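Local coordinates for putative uncharacterized protein (Campylobacter jejuni, PDB 5TPU) that is of unknown function but belongs to the WxcM-like family of the cupin clan and carries bound thymidine-5'-diphosphate, at residues L75-G78 and K79-E82. The protein carries 3 engineered substitutions. Sequence-based numbering, arbitrary orientation.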
loop_
_atom_site.group_PDB
_atom_site.type_symbol
_atom_site.label_atom_id
_atom_site.label_comp_id
_atom_site.label_asym_id
_atom_site.label_seq_id
_atom_site.Cartn_x
_atom_site.Cartn_y
_atom_site.Cartn_z
ATOM N N LEU A 75 -18.721 2.429 -10.081
ATOM C CA LEU A 75 -18.903 0.998 -9.943
ATOM C C LEU A 75 -20.196 0.582 -10.644
ATOM O O LEU A 75 -21.152 1.375 -10.695
ATOM C CB LEU A 75 -18.992 0.627 -8.476
ATOM C CG LEU A 75 -17.798 0.870 -7.555
ATOM C CD1 LEU A 75 -18.223 0.635 -6.114
ATOM C CD2 LEU A 75 -16.678 -0.090 -7.887
ATOM N N ASN A 76 -20.206 -0.649 -11.167
ATOM C CA ASN A 76 -21.341 -1.201 -11.895
ATOM C C ASN A 76 -21.476 -2.714 -11.643
ATOM O O ASN A 76 -20.517 -3.493 -11.850
ATOM C CB ASN A 76 -21.185 -0.906 -13.386
ATOM C CG ASN A 76 -22.435 -1.233 -14.164
ATOM O OD1 ASN A 76 -22.964 -2.332 -14.093
ATOM N ND2 ASN A 76 -22.943 -0.241 -14.872
ATOM N N ASP A 77 -22.631 -3.138 -11.127
ATOM C CA ASP A 77 -22.764 -4.554 -10.806
ATOM C C ASP A 77 -23.531 -5.323 -11.860
ATOM O O ASP A 77 -23.767 -6.500 -11.675
ATOM C CB ASP A 77 -23.344 -4.790 -9.428
ATOM C CG ASP A 77 -24.781 -4.378 -9.318
ATOM O OD1 ASP A 77 -25.293 -4.599 -8.210
ATOM O OD2 ASP A 77 -25.370 -3.798 -10.268
ATOM N N GLY A 78 -23.834 -4.674 -12.979
ATOM C CA GLY A 78 -24.588 -5.294 -14.074
ATOM C C GLY A 78 -25.987 -4.726 -14.079
ATOM O O GLY A 78 -26.659 -4.716 -15.099
ATOM N N LYS A 79 -26.395 -4.227 -12.922
ATOM C CA LYS A 79 -27.752 -3.790 -12.666
ATOM C C LYS A 79 -27.751 -2.321 -12.301
ATOM O O LYS A 79 -28.459 -1.528 -12.908
ATOM C CB LYS A 79 -28.335 -4.614 -11.509
ATOM C CG LYS A 79 -29.489 -5.511 -11.909
ATOM C CD LYS A 79 -29.175 -6.532 -12.991
ATOM C CE LYS A 79 -30.483 -7.103 -13.537
ATOM N NZ LYS A 79 -30.317 -8.407 -14.239
ATOM N N ASN A 80 -26.947 -1.986 -11.293
ATOM C CA ASN A 80 -26.900 -0.662 -10.663
ATOM C C ASN A 80 -25.544 -0.047 -10.887
ATOM O O ASN A 80 -24.565 -0.779 -11.013
ATOM C CB ASN A 80 -27.048 -0.836 -9.145
ATOM C CG ASN A 80 -28.165 -1.798 -8.784
ATOM O OD1 ASN A 80 -29.331 -1.449 -8.983
ATOM N ND2 ASN A 80 -27.827 -3.023 -8.325
ATOM N N TYR A 81 -25.467 1.275 -10.858
ATOM C CA TYR A 81 -24.171 1.919 -10.878
ATOM C C TYR A 81 -24.139 3.055 -9.871
ATOM O O TYR A 81 -25.164 3.622 -9.525
ATOM C CB TYR A 81 -23.804 2.362 -12.298
ATOM C CG TYR A 81 -24.574 3.557 -12.780
ATOM C CD1 TYR A 81 -24.092 4.844 -12.556
ATOM C CD2 TYR A 81 -25.784 3.408 -13.458
ATOM C CE1 TYR A 81 -24.796 5.954 -12.982
ATOM C CE2 TYR A 81 -26.497 4.519 -13.894
ATOM C CZ TYR A 81 -25.993 5.788 -13.655
ATOM O OH TYR A 81 -26.668 6.905 -14.074
ATOM N N GLU A 82 -22.945 3.357 -9.377
ATOM C CA GLU A 82 -22.770 4.318 -8.317
ATOM C C GLU A 82 -21.386 4.936 -8.519
ATOM O O GLU A 82 -20.440 4.229 -8.837
ATOM C CB GLU A 82 -22.884 3.642 -6.952
ATOM C CG GLU A 82 -23.168 4.592 -5.791
ATOM C CD GLU A 82 -24.641 5.011 -5.648
ATOM O OE1 GLU A 82 -25.043 5.371 -4.504
ATOM O OE2 GLU A 82 -25.395 4.993 -6.659
#
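Two backbone amides converge on one carboxylate oxygen, OD2 of Asp77, in the turn of the beta hairpin that links strands 71-76 and 81-86 of this cupin-clan protein. The shorter bond, from Asn80 N to Asp77 OD2 (2.6 Å), is almost straight at 176° and arrives nearly along the C-O axis. Lys79 N reaches the same Asp77 OD2 at 2.9 Å from the anti side, tilted 34° out of the carboxylate plane. The second oxygen is also engaged: Asn80 ND2 donates to the syn lone pair of Asp77 OD1 at 3.0 Å, with OD1 lying near the Asn80 amide plane, while the two groups themselves are twisted well apart. Asp77 makes this possible by placing CG between its own N and carbonyl carbon (chi1 68°), which carries the carboxylate across the turn toward the amides of Lys79 and Asn80; three donors then fix its rotation and would be expected to stabilise its negative charge.

The backbone closes the same loop, Asp77 N donating to Asn80 O at 3.1 Å. Beyond it the strands pair in antiparallel fashion, with Leu75 and Glu82 as a hydrogen-bonded pair and Asn76 and Tyr81 as a non-hydrogen-bonded one. Leu75 O, which accepts from Glu82 N, also receives a C-H...O contact from Tyr81 CA. Buried Leu75 packs on Met99 and Arg101 of the neighbouring strand 99-104. An Asx turn completes the bend: Asn76 OD1, which is also hydrogen-bonded to Tyr129 OH, accepts a hydrogen bond from Gly78 N at 2.7 Å, in the plane of its side-chain carbonyl.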